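Local coordinates for Ice-binding protein (Flavobacteriaceae bacterium, PDB 5UYT) that probably binds to ice crystals and restrains their growth, as an antifreeze protein built of two right-handed beta-helix domains in tandem, at residues 306-318 with 327-341. Sequence-based numbering, arbitrary orientation.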
loop_
_atom_site.group_PDB
_atom_site.type_symbol
_atom_site.label_atom_id
_atom_site.label_comp_id
_atom_site.label_asym_id
_atom_site.label_seq_id
_atom_site.Cartn_x
_atom_site.Cartn_y
_atom_site.Cartn_z
ATOM N N VAL A 306 -1.404 0.738 4.023
ATOM C CA VAL A 306 -1.872 1.126 2.696
ATOM C C VAL A 306 -1.071 0.315 1.680
ATOM O O VAL A 306 0.181 0.253 1.764
ATOM C CB VAL A 306 -1.650 2.643 2.446
ATOM C CG1 VAL A 306 -2.161 3.067 1.067
ATOM C CG2 VAL A 306 -2.333 3.466 3.532
ATOM N N LEU A 307 -1.789 -0.265 0.711
ATOM C CA LEU A 307 -1.199 -1.039 -0.371
ATOM C C LEU A 307 -1.465 -0.356 -1.726
ATOM O O LEU A 307 -2.333 0.526 -1.835
ATOM C CB LEU A 307 -1.754 -2.476 -0.357
ATOM C CG LEU A 307 -1.511 -3.270 0.954
ATOM C CD1 LEU A 307 -2.099 -4.695 0.829
ATOM C CD2 LEU A 307 -0.022 -3.319 1.334
ATOM N N THR A 308 -0.673 -0.753 -2.732
ATOM C CA THR A 308 -0.728 -0.209 -4.094
ATOM C C THR A 308 -0.866 -1.380 -5.089
ATOM O O THR A 308 -0.793 -2.559 -4.679
ATOM C CB THR A 308 0.528 0.649 -4.385
ATOM O OG1 THR A 308 1.710 -0.060 -3.981
ATOM C CG2 THR A 308 0.435 1.991 -3.651
ATOM N N PRO A 309 -1.109 -1.083 -6.389
ATOM C CA PRO A 309 -1.443 -2.183 -7.289
ATOM C C PRO A 309 -0.253 -3.136 -7.524
ATOM O O PRO A 309 0.760 -2.742 -8.132
ATOM C CB PRO A 309 -1.836 -1.470 -8.604
ATOM C CG PRO A 309 -2.312 -0.135 -8.141
ATOM C CD PRO A 309 -1.352 0.222 -7.032
ATOM N N HIS A 310 -0.393 -4.361 -7.000
ATOM C CA HIS A 310 0.663 -5.385 -6.984
ATOM C C HIS A 310 -0.004 -6.729 -6.671
ATOM O O HIS A 310 -1.150 -6.770 -6.222
ATOM C CB HIS A 310 1.670 -5.149 -5.838
ATOM C CG HIS A 310 2.596 -3.982 -6.040
ATOM N ND1 HIS A 310 2.445 -2.800 -5.347
ATOM C CD2 HIS A 310 3.689 -3.824 -6.825
ATOM C CE1 HIS A 310 3.408 -1.959 -5.693
ATOM N NE2 HIS A 310 4.170 -2.548 -6.601
ATOM N N THR A 311 0.776 -7.796 -6.819
ATOM C CA THR A 311 0.467 -9.062 -6.210
ATOM C C THR A 311 1.264 -9.156 -4.896
ATOM O O THR A 311 2.503 -9.143 -4.919
ATOM C CB THR A 311 0.881 -10.207 -7.129
ATOM O OG1 THR A 311 0.160 -10.120 -8.370
ATOM C CG2 THR A 311 0.568 -11.556 -6.457
ATOM N N TYR A 312 0.558 -9.303 -3.774
ATOM C CA TYR A 312 1.209 -9.391 -2.452
ATOM C C TYR A 312 1.157 -10.812 -1.960
ATOM O O TYR A 312 0.215 -11.546 -2.287
ATOM C CB TYR A 312 0.445 -8.526 -1.448
ATOM C CG TYR A 312 0.613 -7.060 -1.733
ATOM C CD1 TYR A 312 1.770 -6.386 -1.313
ATOM C CD2 TYR A 312 -0.349 -6.347 -2.471
ATOM C CE1 TYR A 312 1.952 -5.029 -1.586
ATOM C CE2 TYR A 312 -0.172 -4.989 -2.749
ATOM C CZ TYR A 312 0.979 -4.340 -2.300
ATOM O OH TYR A 312 1.213 -2.996 -2.563
ATOM N N LEU A 313 2.139 -11.185 -1.145
ATOM C CA LEU A 313 2.116 -12.466 -0.420
ATOM C C LEU A 313 2.128 -12.204 1.093
ATOM O O LEU A 313 2.992 -11.473 1.614
ATOM C CB LEU A 313 3.340 -13.337 -0.778
ATOM C CG LEU A 313 3.474 -14.629 0.048
ATOM C CD1 LEU A 313 2.336 -15.626 -0.189
ATOM C CD2 LEU A 313 4.841 -15.260 -0.218
ATOM N N LEU A 314 1.152 -12.775 1.786
ATOM C CA LEU A 314 1.222 -12.908 3.238
ATOM C C LEU A 314 1.474 -14.400 3.491
ATOM O O LEU A 314 0.568 -15.209 3.283
ATOM C CB LEU A 314 -0.098 -12.445 3.869
ATOM C CG LEU A 314 -0.313 -10.921 3.798
ATOM C CD1 LEU A 314 -1.788 -10.646 3.587
ATOM C CD2 LEU A 314 0.152 -10.253 5.091
ATOM N N ASN A 315 2.688 -14.760 3.931
ATOM C CA ASN A 315 3.112 -16.174 3.909
ATOM C C ASN A 315 2.753 -16.992 5.182
ATOM O O ASN A 315 3.484 -17.927 5.550
ATOM C CB ASN A 315 4.606 -16.303 3.574
ATOM C CG ASN A 315 4.955 -17.695 3.032
ATOM O OD1 ASN A 315 4.138 -18.323 2.338
ATOM N ND2 ASN A 315 6.133 -18.191 3.366
ATOM N N ALA A 316 1.635 -16.637 5.827
ATOM C CA ALA A 316 1.175 -17.289 7.071
ATOM C C ALA A 316 -0.277 -16.949 7.271
ATOM O O ALA A 316 -0.817 -16.099 6.557
ATOM C CB ALA A 316 1.985 -16.780 8.289
ATOM N N ALA A 317 -0.909 -17.591 8.256
ATOM C CA ALA A 317 -2.248 -17.173 8.686
ATOM C C ALA A 317 -2.236 -15.662 8.910
ATOM O O ALA A 317 -1.272 -15.119 9.506
ATOM C CB ALA A 317 -2.615 -17.882 9.980
ATOM N N THR A 318 -3.308 -14.999 8.481
ATOM C CA THR A 318 -3.337 -13.546 8.459
ATOM C C THR A 318 -4.488 -13.065 9.326
ATOM O O THR A 318 -5.584 -13.649 9.286
ATOM C CB THR A 318 -3.541 -13.088 7.015
ATOM O OG1 THR A 318 -2.358 -13.411 6.261
ATOM C CG2 THR A 318 -3.858 -11.577 6.927
ATOM N N ASP A 327 -4.854 1.532 -2.658
ATOM C CA ASP A 327 -4.678 2.847 -3.263
ATOM C C ASP A 327 -4.297 2.601 -4.715
ATOM O O ASP A 327 -3.180 2.129 -5.004
ATOM C CB ASP A 327 -3.529 3.559 -2.507
ATOM C CG ASP A 327 -3.131 4.898 -3.102
ATOM O OD1 ASP A 327 -3.712 5.340 -4.114
ATOM O OD2 ASP A 327 -2.170 5.517 -2.528
ATOM N N ALA A 328 -5.204 2.930 -5.634
ATOM C CA ALA A 328 -4.951 2.746 -7.065
ATOM C C ALA A 328 -4.129 3.856 -7.709
ATOM O O ALA A 328 -3.817 3.768 -8.884
ATOM C CB ALA A 328 -6.273 2.541 -7.826
ATOM N N GLN A 329 -3.793 4.897 -6.931
ATOM C CA GLN A 329 -2.977 6.015 -7.425
ATOM C C GLN A 329 -3.526 6.654 -8.714
ATOM O O GLN A 329 -2.761 7.123 -9.593
ATOM C CB GLN A 329 -1.498 5.594 -7.564
ATOM C CG GLN A 329 -0.945 4.923 -6.299
ATOM C CD GLN A 329 0.576 4.644 -6.325
ATOM O OE1 GLN A 329 1.274 4.916 -5.345
ATOM N NE2 GLN A 329 1.071 4.066 -7.398
ATOM N N GLY A 330 -4.847 6.737 -8.805
ATOM C CA GLY A 330 -5.514 7.414 -9.924
ATOM C C GLY A 330 -5.871 6.515 -11.105
ATOM O O GLY A 330 -6.481 6.977 -12.068
ATOM N N ASN A 331 -5.468 5.246 -11.046
ATOM C CA ASN A 331 -5.693 4.299 -12.166
ATOM C C ASN A 331 -6.864 3.382 -11.821
ATOM O O ASN A 331 -6.681 2.394 -11.099
ATOM C CB ASN A 331 -4.441 3.459 -12.425
ATOM C CG ASN A 331 -4.667 2.381 -13.492
ATOM O OD1 ASN A 331 -5.689 2.360 -14.185
ATOM N ND2 ASN A 331 -3.714 1.486 -13.622
ATOM N N GLU A 332 -8.048 3.686 -12.357
ATOM C CA GLU A 332 -9.273 2.968 -11.929
ATOM C C GLU A 332 -9.238 1.497 -12.328
ATOM O O GLU A 332 -9.891 0.654 -11.689
ATOM C CB GLU A 332 -10.539 3.645 -12.448
ATOM C CG GLU A 332 -10.747 3.539 -13.943
ATOM C CD GLU A 332 -12.135 3.997 -14.391
ATOM O OE1 GLU A 332 -12.266 4.301 -15.589
ATOM O OE2 GLU A 332 -13.091 4.017 -13.566
ATOM N N ASN A 333 -8.432 1.189 -13.351
ATOM C CA ASN A 333 -8.260 -0.211 -13.811
ATOM C C ASN A 333 -7.215 -1.016 -13.054
ATOM O O ASN A 333 -6.996 -2.202 -13.366
ATOM C CB ASN A 333 -8.014 -0.264 -15.317
ATOM C CG ASN A 333 -9.102 0.448 -16.103
ATOM O OD1 ASN A 333 -8.815 1.342 -16.877
ATOM N ND2 ASN A 333 -10.347 0.086 -15.864
ATOM N N ALA A 334 -6.615 -0.410 -12.026
ATOM C CA ALA A 334 -5.589 -1.096 -11.236
ATOM C C ALA A 334 -6.166 -2.343 -10.545
ATOM O O ALA A 334 -7.270 -2.312 -10.012
ATOM C CB ALA A 334 -5.023 -0.154 -10.179
ATOM N N VAL A 335 -5.371 -3.413 -10.495
ATOM C CA VAL A 335 -5.777 -4.686 -9.884
ATOM C C VAL A 335 -4.868 -4.930 -8.654
ATOM O O VAL A 335 -3.651 -4.627 -8.679
ATOM C CB VAL A 335 -5.560 -5.850 -10.879
ATOM C CG1 VAL A 335 -5.684 -7.225 -10.193
ATOM C CG2 VAL A 335 -6.532 -5.741 -12.047
ATOM N N PHE A 336 -5.463 -5.493 -7.611
ATOM C CA PHE A 336 -4.743 -5.846 -6.400
ATOM C C PHE A 336 -4.980 -7.319 -6.161
ATOM O O PHE A 336 -6.147 -7.771 -6.118
ATOM C CB PHE A 336 -5.326 -5.085 -5.212
ATOM C CG PHE A 336 -5.299 -3.592 -5.372
ATOM C CD1 PHE A 336 -4.302 -2.846 -4.738
ATOM C CD2 PHE A 336 -6.278 -2.932 -6.132
ATOM C CE1 PHE A 336 -4.288 -1.450 -4.864
ATOM C CE2 PHE A 336 -6.257 -1.536 -6.255
ATOM C CZ PHE A 336 -5.271 -0.806 -5.628
ATOM N N VAL A 337 -3.911 -8.087 -5.984
ATOM C CA VAL A 337 -4.092 -9.481 -5.615
ATOM C C VAL A 337 -3.378 -9.726 -4.292
ATOM O O VAL A 337 -2.213 -9.376 -4.140
ATOM C CB VAL A 337 -3.577 -10.444 -6.708
ATOM C CG1 VAL A 337 -3.544 -11.889 -6.178
ATOM C CG2 VAL A 337 -4.469 -10.366 -7.971
ATOM N N ILE A 338 -4.084 -10.320 -3.331
ATOM C CA ILE A 338 -3.500 -10.584 -1.986
ATOM C C ILE A 338 -3.535 -12.093 -1.767
ATOM O O ILE A 338 -4.611 -12.677 -1.626
ATOM C CB ILE A 338 -4.285 -9.821 -0.882
ATOM C CG1 ILE A 338 -4.139 -8.307 -1.172
ATOM C CG2 ILE A 338 -3.697 -10.131 0.514
ATOM C CD1 ILE A 338 -5.022 -7.407 -0.338
ATOM N N LYS A 339 -2.371 -12.734 -1.835
ATOM C CA LYS A 339 -2.273 -14.184 -1.667
ATOM C C LYS A 339 -1.964 -14.432 -0.189
ATOM O O LYS A 339 -1.005 -13.858 0.355
ATOM C CB LYS A 339 -1.106 -14.749 -2.510
ATOM C CG LYS A 339 -1.210 -14.499 -4.005
ATOM C CD LYS A 339 -0.186 -15.337 -4.781
ATOM C CE LYS A 339 1.202 -14.761 -4.590
ATOM N NZ LYS A 339 2.196 -15.574 -5.351
ATOM N N ILE A 340 -2.723 -15.317 0.450
ATOM C CA ILE A 340 -2.516 -15.606 1.889
ATOM C C ILE A 340 -2.241 -17.105 2.023
ATOM O O ILE A 340 -3.072 -17.926 1.581
ATOM C CB ILE A 340 -3.772 -15.167 2.718
ATOM C CG1 ILE A 340 -3.940 -13.642 2.673
ATOM C CG2 ILE A 340 -3.669 -15.698 4.153
ATOM C CD1 ILE A 340 -5.249 -13.149 3.324
ATOM N N ASN A 341 -1.072 -17.469 2.573
ATOM C CA ASN A 341 -0.711 -18.869 2.740
ATOM C C ASN A 341 -1.101 -19.318 4.157
ATOM O O ASN A 341 -0.241 -19.500 5.057
ATOM C CB ASN A 341 0.785 -19.056 2.425
ATOM C CG ASN A 341 1.222 -20.503 2.487
ATOM O OD1 ASN A 341 0.395 -21.417 2.413
ATOM N ND2 ASN A 341 2.532 -20.724 2.615
#
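Strands 311-314 and 336-340 run parallel, their axes 4.7 Å apart at closest approach and 19° from each other, joined by a ladder of five backbone hydrogen bonds from Val337 N to His310 O through to Asn341 N to Leu314 O. Asp327 N adds a hydrogen bond to Leu307 O at the preceding corner. On the inner face, Leu314 CD1 lies against Ile338 CG2 (3.7 Å) and Ile340 CG1, side by side. Thr318 OG1 meets Ile340 CG2. At the corner, Pro309 CB lies over one face of the Phe336 ring, and Pro309 CA makes an off-centre CH-pi contact, 4.2 Å from the centroid of that ring. Pro309 CG presses tightly on Ala334 CB (3.4 Å). The Tyr312 ring lies between Leu307 CD1 on one face and His310 CB on the other. Tyr312 OH accepts from Thr308 N (2.9 Å, 167°) and from His310 ND1, and also hydrogen-bonds Asp47 OD1. A phenylalanine in place of Tyr312 would probably leave Thr308 N without its acceptor and Asp47 without one mate. On the outer face, Lys339 bends at chi3 (-74°), which lays CE against Thr311 CG2. Asn341 ND2 hydrogen-bonds Asn315 OD1 (2.9 Å) from above the Asn315 carbonyl plane. These are successive coils of the beta-helix: strand 293-294 flanks 311-314, strand 363-367 flanks 336-340, strand 323-327 packs on Leu307 and Phe336, and Lys339 NZ hydrogen-bonds Thr291 OG1 and Leu289 O, just past helix 270-288.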